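Local coordinates for hypothetical protein (Geobacillus stearothermophilus, PDB 1SFS) that is of unknown function but may act as a bacterial lysozyme, cleaving cell-wall glycans through a glycoside hydrolase-like domain, at residues G31-Q36 with P225-L230; G57-E62 with L86-A91; K121-N126 with T148-G153; A165-A170 with A204-S209; W184-R189 with V214-R219. All coordinates share one frame; numbering follows the deposited sequence.

Contact 1: G31-Q36 with P225-L230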
# COMPACT_ATOMS: atom_id res chain seq x y z
N GLY A 31 1.75 -6.50 -10.29
CA GLY A 31 0.47 -6.64 -9.61
C GLY A 31 -0.42 -5.45 -9.86
O GLY A 31 -0.12 -4.61 -10.69
N VAL A 32 -1.55 -5.45 -9.14
CA VAL A 32 -2.56 -4.44 -9.37
C VAL A 32 -3.12 -3.97 -8.03
O VAL A 32 -2.74 -4.49 -6.98
CB VAL A 32 -3.73 -4.97 -10.28
CG1 VAL A 32 -3.17 -5.35 -11.64
CG2 VAL A 32 -4.47 -6.11 -9.62
N ASP A 33 -4.00 -2.99 -8.05
CA ASP A 33 -4.77 -2.63 -6.87
C ASP A 33 -6.15 -2.13 -7.37
O ASP A 33 -6.28 -1.69 -8.52
CB ASP A 33 -4.06 -1.59 -5.99
CG ASP A 33 -3.83 -0.28 -6.66
OD1 ASP A 33 -4.84 0.51 -6.72
OD2 ASP A 33 -2.71 -0.01 -7.13
N SER A 34 -7.14 -2.19 -6.49
CA SER A 34 -8.46 -1.70 -6.85
C SER A 34 -9.23 -1.24 -5.63
O SER A 34 -9.16 -1.82 -4.55
CB SER A 34 -9.25 -2.78 -7.58
OG SER A 34 -9.48 -3.94 -6.80
N ALA A 35 -10.05 -0.22 -5.86
CA ALA A 35 -11.00 0.24 -4.88
C ALA A 35 -12.09 -0.79 -4.59
O ALA A 35 -12.56 -0.92 -3.48
CB ALA A 35 -11.64 1.52 -5.35
N GLN A 36 -12.48 -1.53 -5.63
CA GLN A 36 -13.59 -2.49 -5.49
C GLN A 36 -13.06 -3.89 -5.17
O GLN A 36 -11.90 -4.25 -5.36
CB GLN A 36 -14.52 -2.39 -6.70
CG GLN A 36 -13.91 -3.06 -7.87
CD GLN A 36 -14.73 -2.73 -9.13
OE1 GLN A 36 -14.68 -1.67 -9.71
NE2 GLN A 36 -15.49 -3.71 -9.63
N PRO A 225 -10.96 -2.01 -14.10
CA PRO A 225 -10.91 -0.88 -13.18
C PRO A 225 -9.91 -1.09 -12.06
O PRO A 225 -10.20 -1.25 -10.87
CB PRO A 225 -12.35 -0.79 -12.65
CG PRO A 225 -12.80 -2.22 -12.67
CD PRO A 225 -12.18 -2.80 -13.91
N VAL A 226 -8.63 -1.10 -12.46
CA VAL A 226 -7.51 -1.32 -11.57
C VAL A 226 -6.36 -0.37 -11.89
O VAL A 226 -6.28 0.21 -12.99
CB VAL A 226 -6.99 -2.77 -11.67
CG1 VAL A 226 -8.09 -3.78 -11.44
CG2 VAL A 226 -6.30 -3.08 -13.01
N ASP A 227 -5.48 -0.22 -10.94
CA ASP A 227 -4.18 0.42 -11.12
C ASP A 227 -3.13 -0.67 -11.27
O ASP A 227 -3.32 -1.79 -10.82
CB ASP A 227 -3.82 1.28 -9.94
CG ASP A 227 -4.94 2.23 -9.61
OD1 ASP A 227 -5.34 2.30 -8.40
OD2 ASP A 227 -5.48 2.94 -10.46
N THR A 228 -1.97 -0.33 -11.86
CA THR A 228 -0.91 -1.27 -12.10
C THR A 228 0.35 -0.92 -11.32
O THR A 228 0.76 0.23 -11.21
CB THR A 228 -0.58 -1.43 -13.60
OG1 THR A 228 -0.23 -0.15 -14.16
CG2 THR A 228 -1.79 -1.97 -14.37
N ASN A 229 0.97 -1.99 -10.78
CA ASN A 229 2.11 -1.86 -9.86
C ASN A 229 3.21 -2.82 -10.25
O ASN A 229 2.98 -3.88 -10.84
CB ASN A 229 1.68 -2.19 -8.44
CG ASN A 229 0.62 -1.27 -7.93
OD1 ASN A 229 0.88 -0.16 -7.54
ND2 ASN A 229 -0.62 -1.77 -7.89
N LEU A 230 4.42 -2.48 -9.81
CA LEU A 230 5.56 -3.35 -9.78
C LEU A 230 6.12 -3.41 -8.37
O LEU A 230 5.98 -2.44 -7.61
CB LEU A 230 6.65 -2.91 -10.74
CG LEU A 230 6.31 -3.06 -12.23
CD1 LEU A 230 7.21 -2.17 -13.06
CD2 LEU A 230 6.43 -4.50 -12.64
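Gly31, Val32 and Asp33 run antiparallel to Asn229, Thr228 and Asp227, the two short strands inclined at 138°. Gly31-Asn229 and Asp33-Asp227 are hydrogen-bonded pairs, with the non-hydrogen-bonded pair Val32-Thr228 between them. Of the four backbone bonds, Gly31 N reaches Asn229 O at 2.9 Å and Asp227 N reaches Asp33 O at 2.9 Å. Asp33, Asp227 and Asn229 put their side chains on one face. There Asn229 ND2 donates to Asp33 OD2 at 2.8 Å, nearly straight (170°); the oxygen lies in the amide plane and is met on its anti side. Asp33 CG is wedged between its own N and carbonyl carbon (chi1 63°), which turns the carboxylate toward Asp227; the two OD1 atoms, Asp33's and Asp227's, stand 2.5 Å apart. Asp33 OD2 is also bonded by Gln216, and Asp227 OD2 by the backbone N of Asp220. Replacing Asp33 by an alanine is likely to leave the amides of Asn229 and Gln216 without their shared acceptor. On the other face Val32 CG1 meets Val226 CG2 at 4.1 Å, beside Val46 of helix 40-49. Strand 29-33 bonds onward to strand 55-59, and strand 227-231 to strand 211-218, closing the sheet.

Contact 2: G57-E62 with L86-A91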
# COMPACT_ATOMS: atom_id res chain seq x y z
N GLY A 57 -3.58 -4.93 -4.32
CA GLY A 57 -3.82 -3.94 -3.29
C GLY A 57 -5.33 -3.76 -3.05
O GLY A 57 -6.08 -3.56 -3.99
N ARG A 58 -5.71 -3.85 -1.80
CA ARG A 58 -7.10 -3.77 -1.39
C ARG A 58 -7.20 -3.07 -0.05
O ARG A 58 -6.26 -3.04 0.74
CB ARG A 58 -7.69 -5.18 -1.27
CG ARG A 58 -7.92 -5.86 -2.60
CD ARG A 58 -9.04 -5.19 -3.44
NE ARG A 58 -10.30 -5.35 -2.72
CZ ARG A 58 -10.99 -4.43 -2.10
NH1 ARG A 58 -10.68 -3.12 -2.21
NH2 ARG A 58 -12.02 -4.79 -1.36
N TYR A 59 -8.38 -2.52 0.21
CA TYR A 59 -8.60 -1.64 1.37
C TYR A 59 -9.13 -2.39 2.55
O TYR A 59 -10.04 -3.23 2.47
CB TYR A 59 -9.53 -0.47 0.95
CG TYR A 59 -8.85 0.35 -0.07
CD1 TYR A 59 -8.90 0.04 -1.43
CD2 TYR A 59 -8.00 1.40 0.29
CE1 TYR A 59 -8.21 0.78 -2.37
CE2 TYR A 59 -7.33 2.16 -0.62
CZ TYR A 59 -7.42 1.86 -1.96
OH TYR A 59 -6.73 2.55 -2.91
N LEU A 60 -8.62 -2.06 3.74
CA LEU A 60 -9.00 -2.67 5.00
C LEU A 60 -10.41 -2.32 5.45
O LEU A 60 -10.98 -3.11 6.23
CB LEU A 60 -8.01 -2.30 6.08
CG LEU A 60 -6.65 -2.98 5.98
CD1 LEU A 60 -5.64 -2.30 6.90
CD2 LEU A 60 -6.70 -4.46 6.33
N SER A 61 -10.92 -1.18 5.03
CA SER A 61 -12.25 -0.75 5.48
C SER A 61 -12.93 0.04 4.37
O SER A 61 -12.34 0.46 3.35
CB SER A 61 -12.13 0.00 6.79
OG SER A 61 -11.44 1.21 6.61
N GLU A 62 -14.23 0.16 4.54
CA GLU A 62 -15.15 0.81 3.62
C GLU A 62 -15.06 2.32 3.79
O GLU A 62 -15.25 2.82 4.91
CB GLU A 62 -16.56 0.31 3.92
CG GLU A 62 -17.62 0.78 2.94
CD GLU A 62 -17.66 -0.11 1.73
OE1 GLU A 62 -18.38 0.30 0.74
OE2 GLU A 62 -17.05 -1.24 1.75
N LEU A 86 -2.36 -7.11 -0.62
CA LEU A 86 -1.55 -5.94 -0.24
C LEU A 86 -2.47 -4.96 0.49
O LEU A 86 -3.20 -4.20 -0.17
CB LEU A 86 -0.90 -5.44 -1.55
CG LEU A 86 -0.29 -4.05 -1.56
CD1 LEU A 86 0.75 -4.01 -0.46
CD2 LEU A 86 0.33 -3.64 -2.89
N PRO A 87 -2.56 -5.01 1.84
CA PRO A 87 -3.60 -4.27 2.55
C PRO A 87 -3.32 -2.81 2.73
O PRO A 87 -2.18 -2.45 3.07
CB PRO A 87 -3.66 -4.98 3.93
CG PRO A 87 -2.70 -6.10 3.86
CD PRO A 87 -1.76 -5.81 2.76
N ILE A 88 -4.33 -1.97 2.55
CA ILE A 88 -4.23 -0.54 2.60
C ILE A 88 -5.24 0.02 3.58
O ILE A 88 -6.41 -0.34 3.52
CB ILE A 88 -4.54 0.07 1.21
CG1 ILE A 88 -3.75 -0.56 0.10
CG2 ILE A 88 -4.34 1.58 1.25
CD1 ILE A 88 -4.32 -0.32 -1.28
N TYR A 89 -4.81 0.89 4.48
CA TYR A 89 -5.68 1.62 5.39
C TYR A 89 -5.88 3.04 4.88
O TYR A 89 -4.86 3.74 4.80
CB TYR A 89 -5.09 1.58 6.81
CG TYR A 89 -5.98 2.34 7.78
CD1 TYR A 89 -7.18 1.77 8.18
CD2 TYR A 89 -5.62 3.60 8.25
CE1 TYR A 89 -8.01 2.46 9.06
CE2 TYR A 89 -6.48 4.25 9.13
CZ TYR A 89 -7.66 3.69 9.52
OH TYR A 89 -8.47 4.37 10.40
N ASN A 90 -7.11 3.46 4.59
CA ASN A 90 -7.38 4.76 3.97
C ASN A 90 -8.50 5.53 4.63
O ASN A 90 -9.04 6.44 4.01
CB ASN A 90 -7.68 4.62 2.48
CG ASN A 90 -9.02 4.03 2.18
OD1 ASN A 90 -9.51 3.23 2.95
ND2 ASN A 90 -9.60 4.40 1.08
N ALA A 91 -8.80 5.18 5.88
CA ALA A 91 -9.93 5.84 6.56
C ALA A 91 -9.44 7.02 7.39
O ALA A 91 -9.71 7.23 8.56
CB ALA A 91 -10.68 4.86 7.43
O HOH W 1 -9.26 1.37 4.88
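Gly57, Arg58 and Tyr59 pair in parallel with Leu86, Pro87 and Ile88, the two strands of a beta-alpha-beta unit whose connection carries helix 72-80. Such units in succession are consistent with the beta/alpha barrel of glycoside hydrolase relatives. Arg58 is gripped from both ends of its backbone, N donating to Leu86 O at 3.0 Å and O accepting from Ile88 N; Leu60 N then bonds Ile88 O at 2.8 Å. The Arg58 side chain leaves on the same face as Pro87, and its folded chain leads away from 86-91 to a salt bridge between NE and Glu74 of helix 72-80. Tyr59 and Ile88 share the other face, where Leu86 and Ile88 also touch Trp184 of strand 182-185. Ile88 CD1 lies over the Tyr59 ring, 4.1 Å from its centroid and offset toward the rim, while Ile88 CG2 touches Tyr59 CE2 at 3.6 Å. With CG anti to the carbonyl carbon (chi1 -64°), the Tyr59 ring also meets Asn90, whose CG is 3.4 Å from Tyr59 CD2; the amide is inclined to the ring by 40° and its ND2 is bonded to Ser67. Leu60 CD2 rests on Pro87 CB at 3.9 Å, near His111 of helix 98-114. Past the strand ends a water spans the gap, accepting from Asn90 N at 3.0 Å and hydrogen-bonded to Ser61 OG at 2.8 Å.

Contact 3: K121-N126 with T148-G153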
# COMPACT_ATOMS: atom_id res chain seq x y z
N LYS A 121 3.13 -9.10 8.70
CA LYS A 121 2.62 -8.65 7.41
C LYS A 121 2.51 -7.14 7.40
O LYS A 121 2.24 -6.51 8.43
CB LYS A 121 1.30 -9.30 7.09
CG LYS A 121 1.28 -10.80 7.05
CD LYS A 121 2.20 -11.39 6.01
CE LYS A 121 2.11 -12.92 6.01
NZ LYS A 121 3.12 -13.44 5.04
N LEU A 122 2.73 -6.54 6.23
CA LEU A 122 2.61 -5.10 6.04
C LEU A 122 1.18 -4.61 6.01
O LEU A 122 0.31 -5.25 5.40
CB LEU A 122 3.26 -4.73 4.70
CG LEU A 122 4.78 -4.64 4.72
CD1 LEU A 122 5.37 -4.83 3.36
CD2 LEU A 122 5.22 -3.32 5.33
N LEU A 123 0.96 -3.45 6.59
CA LEU A 123 -0.27 -2.66 6.44
C LEU A 123 0.13 -1.29 5.90
O LEU A 123 0.96 -0.62 6.56
CB LEU A 123 -1.03 -2.50 7.75
CG LEU A 123 -1.34 -3.78 8.52
CD1 LEU A 123 -2.01 -3.46 9.83
CD2 LEU A 123 -2.19 -4.76 7.71
N PHE A 124 -0.38 -0.88 4.77
CA PHE A 124 0.02 0.39 4.15
C PHE A 124 -0.93 1.51 4.46
O PHE A 124 -2.12 1.44 4.17
CB PHE A 124 0.11 0.24 2.64
CG PHE A 124 1.36 -0.48 2.19
CD1 PHE A 124 2.47 0.24 1.78
CD2 PHE A 124 1.45 -1.87 2.21
CE1 PHE A 124 3.65 -0.40 1.43
CE2 PHE A 124 2.63 -2.50 1.85
CZ PHE A 124 3.71 -1.77 1.46
N ALA A 125 -0.41 2.63 4.96
CA ALA A 125 -1.18 3.86 5.12
C ALA A 125 -1.28 4.59 3.81
O ALA A 125 -0.27 4.86 3.17
CB ALA A 125 -0.50 4.74 6.14
N ASN A 126 -2.49 5.01 3.44
CA ASN A 126 -2.74 5.74 2.21
C ASN A 126 -2.55 7.24 2.33
O ASN A 126 -3.50 7.95 2.68
CB ASN A 126 -4.21 5.46 1.85
CG ASN A 126 -4.56 6.18 0.59
OD1 ASN A 126 -4.08 5.76 -0.46
ND2 ASN A 126 -5.38 7.21 0.66
N THR A 148 2.47 -4.82 17.74
CA THR A 148 1.40 -5.64 17.20
C THR A 148 1.83 -6.78 16.30
O THR A 148 1.04 -7.66 15.98
CB THR A 148 0.40 -4.76 16.42
OG1 THR A 148 0.91 -4.47 15.11
CG2 THR A 148 0.05 -3.51 17.19
N GLY A 149 3.08 -6.67 15.85
CA GLY A 149 3.54 -7.65 14.89
C GLY A 149 3.29 -7.27 13.43
O GLY A 149 3.86 -7.95 12.58
N TYR A 150 2.45 -6.28 13.14
CA TYR A 150 2.29 -5.82 11.76
C TYR A 150 3.42 -4.84 11.44
O TYR A 150 3.93 -4.12 12.29
CB TYR A 150 0.94 -5.16 11.60
CG TYR A 150 -0.18 -6.16 11.72
CD1 TYR A 150 -0.91 -6.26 12.88
CD2 TYR A 150 -0.48 -7.07 10.72
CE1 TYR A 150 -1.92 -7.18 13.01
CE2 TYR A 150 -1.48 -7.99 10.84
CZ TYR A 150 -2.21 -8.06 11.99
OH TYR A 150 -3.22 -8.97 12.14
N ARG A 151 3.82 -4.82 10.18
CA ARG A 151 4.90 -3.98 9.71
C ARG A 151 4.34 -2.73 9.05
O ARG A 151 3.36 -2.84 8.29
CB ARG A 151 5.81 -4.76 8.77
CG ARG A 151 7.10 -4.04 8.45
CD ARG A 151 8.02 -4.86 7.54
NE ARG A 151 9.24 -4.08 7.31
CZ ARG A 151 10.32 -4.52 6.70
NH1 ARG A 151 11.37 -3.79 6.50
NH2 ARG A 151 10.34 -5.77 6.20
N PRO A 152 4.93 -1.57 9.27
CA PRO A 152 4.37 -0.33 8.69
C PRO A 152 4.72 -0.16 7.23
O PRO A 152 5.88 -0.15 6.82
CB PRO A 152 5.02 0.77 9.54
CG PRO A 152 6.26 0.17 10.09
CD PRO A 152 6.00 -1.30 10.25
N GLY A 153 3.69 0.05 6.43
CA GLY A 153 3.83 0.47 5.05
C GLY A 153 3.35 1.89 4.87
O GLY A 153 2.44 2.35 5.60
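Gly153 packs on the face of Phe124, its CA 3.8 Å from the ring centroid and offset toward the rim. A side-chain carbon on Gly153 would run into Phe124 CD1, so the ring occupies a side chain's usual place. Around this pair strands 122-126 and 151-156 of a beta-alpha-beta unit run parallel. Arg151 N bonds Lys121 O at 2.9 Å, Gly153 N bonds Leu123 O at 2.8 Å and Ala125 N bonds Gly153 O at 2.9 Å; Leu123 N approaches Arg151 O almost in line with the C=O. With an alanine in place of Phe124, Gly153 would probably lose its cover and a gap would open beside Leu86 and Trp184, which the ring also touches. On the side of the sheet away from Phe124, Leu123 CD1 makes an off-centre CH-pi contact with Tyr150, 3.8 Å from Tyr150 CG, while Lys121 O lies at that ring's edge. Tyr150 OH is bonded to Ile117 O. Arg151 CG, anti to its own N (chi1 -169°), starts an extended chain alongside Leu122, with Leu122 CD2 3.7 Å from Arg151 CG. Arginine thus gives the sheet its methylenes and carries its charge outward to Phe238 (cation-pi) and Gln180 O.

Contact 4: A165-A170 with A204-S209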
# COMPACT_ATOMS: atom_id res chain seq x y z
N ALA A 165 9.60 15.12 2.88
CA ALA A 165 10.28 15.84 3.96
C ALA A 165 9.88 15.28 5.31
O ALA A 165 10.71 15.19 6.23
CB ALA A 165 10.06 17.35 3.84
N ALA A 166 8.59 14.98 5.50
CA ALA A 166 8.12 14.42 6.76
C ALA A 166 8.79 13.09 7.06
O ALA A 166 9.20 12.81 8.18
CB ALA A 166 6.60 14.28 6.72
N TYR A 167 8.87 12.23 6.03
CA TYR A 167 9.49 10.95 6.16
C TYR A 167 10.95 11.10 6.52
O TYR A 167 11.46 10.44 7.42
CB TYR A 167 9.30 10.13 4.84
CG TYR A 167 10.06 8.84 4.86
CD1 TYR A 167 9.58 7.70 5.52
CD2 TYR A 167 11.31 8.78 4.26
CE1 TYR A 167 10.35 6.54 5.54
CE2 TYR A 167 12.07 7.64 4.32
CZ TYR A 167 11.59 6.51 4.95
OH TYR A 167 12.34 5.36 5.05
N CYS A 168 11.68 11.96 5.80
CA CYS A 168 13.13 12.10 6.07
C CYS A 168 13.36 12.70 7.46
O CYS A 168 14.32 12.27 8.13
CB CYS A 168 13.82 12.83 4.99
SG CYS A 168 13.87 11.88 3.41
N GLU A 169 12.51 13.62 7.93
CA GLU A 169 12.65 14.11 9.29
C GLU A 169 12.40 12.98 10.26
O GLU A 169 13.14 12.81 11.25
CB GLU A 169 11.70 15.26 9.53
CG GLU A 169 11.63 15.67 10.98
CD GLU A 169 10.68 16.79 11.32
OE1 GLU A 169 10.50 17.04 12.56
OE2 GLU A 169 10.16 17.45 10.39
N ALA A 170 11.37 12.17 10.03
CA ALA A 170 11.09 11.06 10.93
C ALA A 170 12.26 10.11 11.02
O ALA A 170 12.62 9.61 12.09
CB ALA A 170 9.82 10.35 10.50
N ALA A 204 10.20 6.60 -7.91
CA ALA A 204 10.78 7.75 -7.16
C ALA A 204 10.88 7.37 -5.68
O ALA A 204 10.02 6.70 -5.13
CB ALA A 204 9.88 8.95 -7.30
N ALA A 205 11.90 7.88 -5.04
CA ALA A 205 12.16 7.63 -3.63
C ALA A 205 12.35 8.94 -2.89
O ALA A 205 12.77 9.91 -3.46
CB ALA A 205 13.43 6.83 -3.53
N PRO A 206 12.10 8.95 -1.58
CA PRO A 206 12.48 10.14 -0.80
C PRO A 206 13.98 10.25 -0.76
O PRO A 206 14.70 9.30 -1.01
CB PRO A 206 11.94 9.83 0.56
CG PRO A 206 11.93 8.35 0.64
CD PRO A 206 11.57 7.87 -0.73
N PRO A 207 14.50 11.44 -0.42
CA PRO A 207 15.95 11.67 -0.47
C PRO A 207 16.68 11.21 0.77
O PRO A 207 17.60 11.92 1.19
CB PRO A 207 16.02 13.16 -0.69
CG PRO A 207 14.85 13.71 0.01
CD PRO A 207 13.77 12.70 -0.19
N CYS A 208 16.30 10.13 1.36
CA CYS A 208 16.96 9.53 2.52
C CYS A 208 16.71 8.03 2.49
O CYS A 208 15.99 7.52 1.63
CB CYS A 208 16.48 10.18 3.78
SG CYS A 208 14.71 9.94 4.07
N SER A 209 17.25 7.30 3.47
CA SER A 209 17.15 5.85 3.53
C SER A 209 15.70 5.39 3.50
O SER A 209 14.88 5.85 4.31
CB SER A 209 17.74 5.37 4.87
OG SER A 209 17.74 3.94 4.90
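Cys168 and Cys208 are joined by a disulfide, SG to SG at 2.2 Å with a torsion of -93° about the bond, near the perpendicular such bridges prefer. Cys208 SG, set between its backbone N and carbonyl carbon (chi1 63°), is turned toward the helix. One direct hydrogen bond crosses the contact as well. Tyr167 OH donates to Ser209 O at 2.7 Å, approaching in the carbonyl plane on a lone pair, and the acceptor lies at the edge of the ring, near its plane. The Tyr167 side chain extends away from its own N (chi1 174°), which sends the phenol past the bridge to the far end of the loop. In the fold this is a disulfide staple between helix 163-173 and the long irregular loop that leads from strand 182-185 to strand 211-218, neighbouring parallel strands of the sheet. Sulfur also meets the aromatic ring: Cys208 SG stands obliquely beside Tyr167, 4.6 Å from its centroid and 3.5 Å from Tyr167 CE2. The apolar contacts come from two prolines just before the bridge. Pro206 CG packs against Tyr167 CD2 at 3.7 Å, and Pro207 CD touches Cys168 SG at 3.7 Å. Tyr167 also touches Ile138 of helix 135-145 and Val177 of helix 176-180, and both Tyr167 and Pro206 touch Ile183 of strand 182-185.

Contact 5: W184-R189 with V214-R219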
# COMPACT_ATOMS: atom_id res chain seq x y z
N TRP A 184 5.51 2.26 -0.69
CA TRP A 184 4.85 2.05 -1.96
C TRP A 184 4.76 3.43 -2.60
O TRP A 184 3.99 4.28 -2.15
CB TRP A 184 3.47 1.42 -1.71
CG TRP A 184 2.63 1.15 -2.92
CD1 TRP A 184 2.89 1.34 -4.24
CD2 TRP A 184 1.31 0.62 -2.84
NE1 TRP A 184 1.82 0.93 -5.00
CE2 TRP A 184 0.84 0.50 -4.18
CE3 TRP A 184 0.51 0.23 -1.78
CZ2 TRP A 184 -0.44 0.01 -4.46
CZ3 TRP A 184 -0.74 -0.24 -2.07
CH2 TRP A 184 -1.19 -0.35 -3.40
N SER A 185 5.58 3.66 -3.62
CA SER A 185 5.68 4.97 -4.23
C SER A 185 4.69 5.13 -5.36
O SER A 185 4.58 4.25 -6.23
CB SER A 185 7.10 5.15 -4.78
OG SER A 185 7.17 6.40 -5.41
N ALA A 186 4.01 6.27 -5.40
CA ALA A 186 3.06 6.64 -6.42
C ALA A 186 3.64 7.53 -7.50
O ALA A 186 2.89 8.18 -8.22
CB ALA A 186 1.85 7.32 -5.77
N ALA A 187 4.95 7.52 -7.69
CA ALA A 187 5.59 8.33 -8.74
C ALA A 187 6.84 7.64 -9.22
O ALA A 187 7.48 6.92 -8.43
CB ALA A 187 6.01 9.69 -8.14
N PRO A 188 7.27 7.88 -10.44
CA PRO A 188 6.49 8.57 -11.49
C PRO A 188 5.39 7.66 -11.99
O PRO A 188 5.30 6.48 -11.60
CB PRO A 188 7.56 8.84 -12.58
CG PRO A 188 8.47 7.68 -12.43
CD PRO A 188 8.56 7.38 -10.95
N ARG A 189 4.55 8.17 -12.86
CA ARG A 189 3.37 7.47 -13.30
C ARG A 189 3.27 7.48 -14.81
O ARG A 189 2.49 8.25 -15.43
CB ARG A 189 2.15 8.17 -12.67
CG ARG A 189 0.86 7.44 -12.77
CD ARG A 189 -0.33 8.16 -12.10
NE ARG A 189 -0.00 8.36 -10.72
CZ ARG A 189 -0.23 9.40 -9.95
NH1 ARG A 189 -0.90 10.45 -10.38
NH2 ARG A 189 0.23 9.32 -8.70
N VAL A 214 7.48 -1.10 -3.57
CA VAL A 214 6.31 -1.13 -4.44
C VAL A 214 6.26 0.16 -5.22
O VAL A 214 6.62 1.21 -4.69
CB VAL A 214 4.97 -1.34 -3.68
CG1 VAL A 214 3.97 -2.06 -4.58
CG2 VAL A 214 5.16 -2.05 -2.35
N TRP A 215 5.76 0.12 -6.45
CA TRP A 215 5.68 1.26 -7.33
C TRP A 215 4.35 1.21 -8.09
O TRP A 215 4.15 0.27 -8.90
CB TRP A 215 6.84 1.23 -8.32
CG TRP A 215 6.83 2.35 -9.30
CD1 TRP A 215 6.35 3.61 -9.17
CD2 TRP A 215 7.35 2.30 -10.64
NE1 TRP A 215 6.53 4.33 -10.31
CE2 TRP A 215 7.14 3.54 -11.24
CE3 TRP A 215 7.96 1.28 -11.39
CZ2 TRP A 215 7.53 3.81 -12.55
CZ3 TRP A 215 8.34 1.54 -12.69
CH2 TRP A 215 8.12 2.79 -13.25
N GLN A 216 3.49 2.17 -7.89
CA GLN A 216 2.26 2.31 -8.69
C GLN A 216 2.66 3.12 -9.93
O GLN A 216 2.80 4.33 -9.86
CB GLN A 216 1.16 2.96 -7.91
CG GLN A 216 -0.19 2.84 -8.60
CD GLN A 216 -1.22 3.57 -7.82
OE1 GLN A 216 -1.11 4.81 -7.71
NE2 GLN A 216 -2.16 2.86 -7.24
N TYR A 217 2.86 2.43 -11.05
CA TYR A 217 3.33 3.10 -12.24
C TYR A 217 2.22 3.58 -13.16
O TYR A 217 2.49 4.34 -14.10
CB TYR A 217 4.34 2.22 -12.99
CG TYR A 217 3.75 1.04 -13.68
CD1 TYR A 217 3.32 1.11 -14.98
CD2 TYR A 217 3.69 -0.22 -13.10
CE1 TYR A 217 2.79 0.02 -15.64
CE2 TYR A 217 3.18 -1.32 -13.74
CZ TYR A 217 2.72 -1.21 -15.04
OH TYR A 217 2.22 -2.31 -15.67
N GLY A 218 0.98 3.16 -12.89
CA GLY A 218 -0.13 3.64 -13.66
C GLY A 218 -1.42 3.55 -12.89
O GLY A 218 -1.59 2.64 -12.06
N ARG A 219 -2.35 4.46 -13.15
CA ARG A 219 -3.68 4.43 -12.56
C ARG A 219 -4.72 4.27 -13.65
O ARG A 219 -4.56 4.79 -14.77
CB ARG A 219 -3.96 5.72 -11.74
CG ARG A 219 -3.14 5.82 -10.48
CD ARG A 219 -3.48 7.12 -9.75
NE ARG A 219 -2.78 7.20 -8.50
CZ ARG A 219 -2.80 8.32 -7.75
NH1 ARG A 219 -3.43 9.44 -8.06
NH2 ARG A 219 -2.12 8.26 -6.62
O HOH W 2 0.67 6.16 -9.24
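Ser185 bonds strand 211-218 through both backbone groups: its N donates to Val214 O at 2.9 Å and its O accepts from Gln216 N at 2.9 Å, as in parallel strands. Beyond the strand, past a cis peptide, Pro188 O accepts from Trp215 NE1 at 2.8 Å, so the indole N-H of Trp215 holds the turning chain. Trp184 CG is anti to its N (chi1 179°), placing the indole against Val214, whose CG1 lies over the five-membered ring; Trp184 NE1 is satisfied by Asn229 OD1. Gln216 OE1 accepts from Arg219 NE at 3.0 Å, almost straight (174°), and is also bonded to Tyr155 OH, to which Arg219 NH2 is hydrogen-bonded as well. A water accepts from Arg189 NE at 2.7 Å and lies within hydrogen-bonding reach of Gln216 O and OE1. The Arg189 guanidinium lies flat on that of Arg219, centres 3.5 Å apart and planes 11° from parallel; their NH2 atoms are both donors and do not bond each other. Because Arg219 bonds Gln216 in its guanidinium plane and Arg189 reaches the water through NE, these acceptors stay off the stacked faces and probably help offset the repulsion of like charges.

Overall arrangement
Contacts 1, 2, 3 and 5 lie in one sheet whose first and last strands pair, and contact 4 fastens a helix to a loop outside it. Contact 1 brings the first and last strands together and encloses the other contacts along the chain. It joins contact 2 through Val32 O to Gly57 N at 2.8 Å, and contact 5 through Asp33 OD2 to Gln216 NE2 at 2.9 Å. Contact 2 continues into contact 3 by Tyr89 N to Phe124 O at 2.8 Å. Contacts 3 and 5, centres about 18 Å apart, still meet where Phe124 CE1 lies 3.6 Å from Trp184 CB. Contact 4 touches contact 5 alone of the other contacts, with Ala204 O 2.9 Å from Ser185 OG. No ligand marks an active site.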